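Putative uncharacterized protein TTHB187 (Thermus thermophilus HB8, PDB 3SK9) supplies the N-terminal HD nuclease domain of Cas3, a metal-stimulated single-stranded DNA endonuclease and helicase of CRISPR antiviral defence. Local coordinates at residues A[38-41]-A[42-46]; A[50-53]-A[54-57]; A[195-198]-A[199-202]. All coordinates share one frame; numbering follows the deposited sequence.

Contact 1: residues A[38-41]-A[42-46]; sequences LAVL and RMEPP
Leu38 carries CG anti to its backbone N (chi1 -173°), while Arg42, one turn later, runs extended from CG to NE. The two side chains cross at a slant. Leu38 CD2 packs over one face of the Arg42 guanidinium, toward its rim, 3.7 Å from NH2. On another side of the helix Val40 and Glu44 run side by side. The Glu44 chain bends at CG (chi2 -73°) and folds back toward the helix. Its OE2 comes within 3.6 Å of Val40 CG2. The other carboxylate oxygen, OE1, accepts a hydrogen bond from the backbone N of Leu261, which ties this helix end to strand 260-264.

The backbone pattern changes along the stretch. Arg42 N donates to Leu38 O at 3.0 Å, a regular helical bond. Met43 N then has two weak bonds, to Ala39 O and to Val40 O. Glu44 N reaches Leu41 O at 3.2 Å and stands well above the plane of that carbonyl. Leu38 and Leu41 also pack on Leu64 of helix 60-71, and Ala39 on helix 230-246. The stretch is the C-terminal turn of helix 26-43. Here the i to i-4 bond of Arg42 gives way, through the doubly bonded Met43 N, to the i to i-3 bond of Glu44, before Pro45 takes the N-cap position of helix 46-56 in the mainly helical HD nuclease domain.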
# COMPACT_ATOMS: atom_id res chain seq x y z
N LEU A 38 6.58 -0.14 -7.21
CA LEU A 38 8.00 -0.10 -7.52
C LEU A 38 8.21 -0.05 -9.04
O LEU A 38 9.02 0.76 -9.57
CB LEU A 38 8.71 -1.29 -6.88
CG LEU A 38 10.25 -1.25 -7.00
CD1 LEU A 38 10.79 0.12 -6.52
CD2 LEU A 38 10.90 -2.38 -6.21
N ALA A 39 7.43 -0.84 -9.77
CA ALA A 39 7.58 -0.89 -11.24
C ALA A 39 7.21 0.42 -11.89
O ALA A 39 7.90 0.92 -12.80
CB ALA A 39 6.77 -2.05 -11.83
N VAL A 40 6.09 0.99 -11.47
CA VAL A 40 5.71 2.26 -12.06
C VAL A 40 6.66 3.44 -11.63
O VAL A 40 6.95 4.26 -12.46
CB VAL A 40 4.18 2.62 -12.01
CG1 VAL A 40 3.72 2.95 -10.65
CG2 VAL A 40 3.96 3.85 -12.95
N LEU A 41 7.20 3.47 -10.40
CA LEU A 41 8.20 4.49 -10.02
C LEU A 41 9.46 4.39 -10.90
O LEU A 41 10.06 5.39 -11.26
CB LEU A 41 8.61 4.40 -8.53
CG LEU A 41 7.50 4.85 -7.54
CD1 LEU A 41 7.88 4.46 -6.09
CD2 LEU A 41 7.21 6.39 -7.71
N ARG A 42 9.87 3.16 -11.24
CA ARG A 42 11.03 2.98 -12.11
C ARG A 42 10.77 3.53 -13.50
O ARG A 42 11.71 3.95 -14.18
CB ARG A 42 11.45 1.50 -12.17
CG ARG A 42 12.22 1.05 -10.91
CD ARG A 42 12.27 -0.48 -10.81
NE ARG A 42 13.07 -0.94 -9.69
CZ ARG A 42 13.23 -2.23 -9.37
NH1 ARG A 42 12.66 -3.18 -10.12
NH2 ARG A 42 13.99 -2.54 -8.32
N MET A 43 9.51 3.54 -13.92
CA MET A 43 9.17 4.05 -15.25
C MET A 43 8.86 5.56 -15.27
O MET A 43 8.69 6.14 -16.35
CB MET A 43 7.93 3.34 -15.78
CG MET A 43 8.13 1.91 -16.24
SD MET A 43 6.47 1.18 -16.45
CE MET A 43 5.44 2.57 -16.84
N GLU A 44 8.75 6.19 -14.09
CA GLU A 44 8.42 7.62 -14.04
C GLU A 44 9.60 8.46 -14.58
O GLU A 44 10.76 8.01 -14.54
CB GLU A 44 8.13 8.09 -12.62
CG GLU A 44 6.82 7.51 -12.05
CD GLU A 44 5.56 8.12 -12.68
OE1 GLU A 44 5.59 9.32 -13.04
OE2 GLU A 44 4.52 7.42 -12.73
N PRO A 45 9.32 9.67 -15.04
CA PRO A 45 10.45 10.51 -15.49
C PRO A 45 11.49 10.77 -14.41
O PRO A 45 11.18 10.77 -13.22
CB PRO A 45 9.80 11.82 -15.95
CG PRO A 45 8.34 11.44 -16.25
CD PRO A 45 8.01 10.28 -15.32
N PRO A 46 12.75 11.01 -14.83
CA PRO A 46 13.79 11.33 -13.85
C PRO A 46 13.40 12.49 -12.88
O PRO A 46 13.77 12.44 -11.71
CB PRO A 46 14.99 11.76 -14.72
CG PRO A 46 14.75 11.17 -16.05
CD PRO A 46 13.26 11.03 -16.23

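Contact 2: residues A[50-53]-A[54-57]; sequences ALYA and EDWG
This is a local contact along the last turns of helix 46-56, between side chains three and four residues apart. Tyr52 and Trp56 lie side by side and point the same way. Tyr52 CD1 is 4.3 Å from Trp56 CD1, an apolar touch between neighbouring ring atoms. Trp56 CD1 also sits 3.3 Å from Tyr52 O. The far end of Tyr52 is held by a hydrogen bond between Tyr52 OH and Glu260 OE1. Trp56 meets Trp66 edge-to-face.

Asp55 folds back along the helix. Its CG is anti to its own carbonyl carbon (chi1 -78°), which sets the carboxylate beside Leu51 O. Asp55 OD1 is 3.1 Å from Leu51 O. Both are acceptors, so the approach is not a bond. The carboxylate is paired instead with two arginines: OD1 with Arg195 NE and OD2 with Arg201 NE. These positive charges probably offset the cost of placing it near a carbonyl. OD2 also lies over one face of the Tyr52 ring.

The helix belongs to the HD nuclease domain and packs here against helix 196-213. Its frame is regular: Glu54 N bonds to Ala50 O at 3.0 Å, Asp55 N to Leu51 O at 2.8 Å and Trp56 N to Tyr52 O at 3.2 Å. Gly57 then leaves helical geometry with positive phi.

Leu51 and Glu54 meet on a more exposed side. The Glu54 chain is fully extended (chi2 -180°) and brings OE2 to 4.0 Å from Leu51 CD2. That same oxygen forms a salt bridge with Arg195 NH2.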
# COMPACT_ATOMS: atom_id res chain seq x y z
N ALA A 50 13.51 12.11 -8.82
CA ALA A 50 14.35 12.99 -8.01
C ALA A 50 13.47 13.65 -6.90
O ALA A 50 13.96 13.95 -5.80
CB ALA A 50 15.03 14.09 -8.88
N LEU A 51 12.21 13.92 -7.23
CA LEU A 51 11.27 14.46 -6.23
C LEU A 51 11.12 13.49 -5.05
O LEU A 51 11.04 13.93 -3.89
CB LEU A 51 9.91 14.72 -6.86
CG LEU A 51 9.82 15.99 -7.73
CD1 LEU A 51 8.46 16.13 -8.44
CD2 LEU A 51 10.10 17.23 -6.87
N TYR A 52 10.99 12.18 -5.33
CA TYR A 52 10.88 11.21 -4.23
C TYR A 52 12.13 11.16 -3.38
O TYR A 52 12.07 11.02 -2.17
CB TYR A 52 10.59 9.79 -4.75
CG TYR A 52 9.12 9.52 -4.94
CD1 TYR A 52 8.37 8.92 -3.93
CD2 TYR A 52 8.47 9.89 -6.13
CE1 TYR A 52 7.01 8.65 -4.11
CE2 TYR A 52 7.11 9.65 -6.31
CZ TYR A 52 6.40 9.04 -5.29
OH TYR A 52 5.04 8.77 -5.48
N ALA A 53 13.29 11.25 -4.02
CA ALA A 53 14.56 11.23 -3.28
C ALA A 53 14.62 12.44 -2.34
O ALA A 53 15.07 12.34 -1.19
CB ALA A 53 15.78 11.21 -4.28
N GLU A 54 14.15 13.58 -2.82
CA GLU A 54 14.18 14.82 -2.06
C GLU A 54 13.10 14.78 -0.97
O GLU A 54 13.29 15.31 0.15
CB GLU A 54 13.96 16.02 -2.99
CG GLU A 54 13.98 17.39 -2.34
CD GLU A 54 13.76 18.51 -3.36
OE1 GLU A 54 14.49 19.52 -3.29
OE2 GLU A 54 12.87 18.38 -4.26
N ASP A 55 11.96 14.18 -1.30
CA ASP A 55 10.83 14.12 -0.36
C ASP A 55 11.27 13.43 0.93
O ASP A 55 10.85 13.80 2.04
CB ASP A 55 9.67 13.25 -0.92
CG ASP A 55 8.83 13.97 -1.97
OD1 ASP A 55 8.88 15.23 -2.05
OD2 ASP A 55 8.11 13.24 -2.68
N TRP A 56 12.06 12.38 0.78
CA TRP A 56 12.33 11.48 1.91
C TRP A 56 13.78 11.50 2.42
O TRP A 56 14.11 10.76 3.35
CB TRP A 56 11.88 10.07 1.53
CG TRP A 56 10.40 10.10 1.19
CD1 TRP A 56 9.81 9.88 -0.03
CD2 TRP A 56 9.34 10.43 2.09
NE1 TRP A 56 8.43 10.06 0.07
CE2 TRP A 56 8.13 10.40 1.36
CE3 TRP A 56 9.30 10.71 3.46
CZ2 TRP A 56 6.88 10.67 1.97
CZ3 TRP A 56 8.06 10.98 4.06
CH2 TRP A 56 6.88 10.97 3.32
N GLY A 57 14.62 12.35 1.83
CA GLY A 57 16.02 12.42 2.22
C GLY A 57 16.77 11.11 2.07
O GLY A 57 17.65 10.78 2.88

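Contact 3: residues A[195-198]-A[199-202]; sequences RPEA and VLRV
Arg201, Ala198 and Glu197 are the residues most covered in the first two turns of helix 196-213, a helix of the HD nuclease domain that begins after the N-cap residue Arg195. Arg201 bends at CD (chi3 -80°) and turns its guanidinium back over the preceding turn. One face lies over Glu197 O, which sits 3.5 Å from the plane and over its centre. The backbone N of Arg201 bonds to the same oxygen at 2.9 Å. Glu197 O therefore meets the residue twice, once through a hydrogen bond and once under the flat cation. Arg201 NH2 also rests 3.5 Å from Glu197 CB.

Ala198 is buried, and its CB faces Asp55 of helix 46-56, the shared partner of the two arginines. Arg195 NH2 and Arg201 NH2 are 3.7 Å apart, with the guanidinium planes 80° from each other. Asp55, and Glu54 at Arg195 NH2, probably offset the like charges. Arg201 NH1 also donates to Phe258 O.

Along the backbone, Leu200 N bonds to Pro196 O and Val202 N to Ala198 O.

The Glu197 carboxylate does not reach Arg201 directly; Glu197 OE1 and Arg201 NH1 stay 4.1 Å apart. A water spans the gap: it donates to Glu197 OE1 at 2.6 Å and accepts from Arg201 NH1 at 3.0 Å.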
# COMPACT_ATOMS: atom_id res chain seq x y z
N ARG A 195 6.75 17.07 3.49
CA ARG A 195 6.06 18.15 2.80
C ARG A 195 4.76 17.65 2.17
O ARG A 195 4.68 16.51 1.74
CB ARG A 195 6.93 18.84 1.73
CG ARG A 195 7.47 17.94 0.67
CD ARG A 195 8.46 18.71 -0.23
NE ARG A 195 9.04 17.86 -1.26
CZ ARG A 195 9.97 18.27 -2.13
NH1 ARG A 195 10.42 19.53 -2.05
NH2 ARG A 195 10.45 17.44 -3.07
N PRO A 196 3.72 18.50 2.15
CA PRO A 196 2.43 18.06 1.61
C PRO A 196 2.54 17.38 0.24
O PRO A 196 1.89 16.38 0.01
CB PRO A 196 1.66 19.37 1.47
CG PRO A 196 2.31 20.29 2.49
CD PRO A 196 3.75 19.94 2.45
N GLU A 197 3.30 17.95 -0.70
CA GLU A 197 3.41 17.30 -2.00
C GLU A 197 3.99 15.86 -1.93
O GLU A 197 3.71 15.04 -2.78
CB GLU A 197 4.30 18.10 -2.95
CG GLU A 197 3.69 19.42 -3.36
CD GLU A 197 2.53 19.26 -4.29
OE1 GLU A 197 2.75 19.04 -5.52
OE2 GLU A 197 1.40 19.42 -3.78
N ALA A 198 4.87 15.59 -0.96
CA ALA A 198 5.41 14.26 -0.80
C ALA A 198 4.30 13.30 -0.41
O ALA A 198 4.25 12.17 -0.86
CB ALA A 198 6.47 14.27 0.28
N VAL A 199 3.44 13.75 0.48
CA VAL A 199 2.36 12.89 0.95
C VAL A 199 1.33 12.65 -0.15
O VAL A 199 0.85 11.54 -0.32
CB VAL A 199 1.69 13.58 2.17
CG1 VAL A 199 0.44 12.81 2.67
CG2 VAL A 199 2.73 13.72 3.24
N LEU A 200 1.02 13.69 -0.89
CA LEU A 200 0.05 13.59 -2.00
C LEU A 200 0.64 12.67 -3.11
O LEU A 200 -0.10 11.97 -3.81
CB LEU A 200 -0.26 14.99 -2.55
CG LEU A 200 -1.11 15.84 -1.53
CD1 LEU A 200 -1.10 17.37 -1.89
CD2 LEU A 200 -2.55 15.24 -1.42
N ARG A 201 1.95 12.75 -3.32
CA ARG A 201 2.57 11.85 -4.31
C ARG A 201 2.32 10.38 -3.90
O ARG A 201 2.02 9.55 -4.76
CB ARG A 201 4.09 12.14 -4.48
CG ARG A 201 4.37 13.16 -5.57
CD ARG A 201 5.89 13.36 -5.80
NE ARG A 201 6.54 14.24 -4.83
CZ ARG A 201 6.43 15.57 -4.86
NH1 ARG A 201 5.69 16.15 -5.80
NH2 ARG A 201 7.09 16.32 -4.01
N VAL A 202 2.47 10.06 -2.62
CA VAL A 202 2.21 8.69 -2.16
C VAL A 202 0.72 8.33 -2.28
O VAL A 202 0.36 7.18 -2.64
CB VAL A 202 2.70 8.50 -0.71
CG1 VAL A 202 2.12 7.20 -0.07
CG2 VAL A 202 4.26 8.54 -0.67
O HOH W 1 5.27 19.11 -6.28

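Following the chain from the N terminus, the contacts come in series, and none nests in or crosses another. Each is local, so none closes a long loop. Contact 1 ends helix 26-43, and the chain turns at once into helix 46-56, which carries contact 2. These two touch where Leu41 CD2 packs on Tyr52 CE2, 3.6 Å away. Contact 3 comes about 140 residues later, at the start of helix 196-213. It joins contact 2 through salt bridges from Asp55 to Arg195 and Arg201. Contacts 1 and 3 do not touch; their nearest atoms are about 7 Å apart. Helix 46-56 thus links the other two helices.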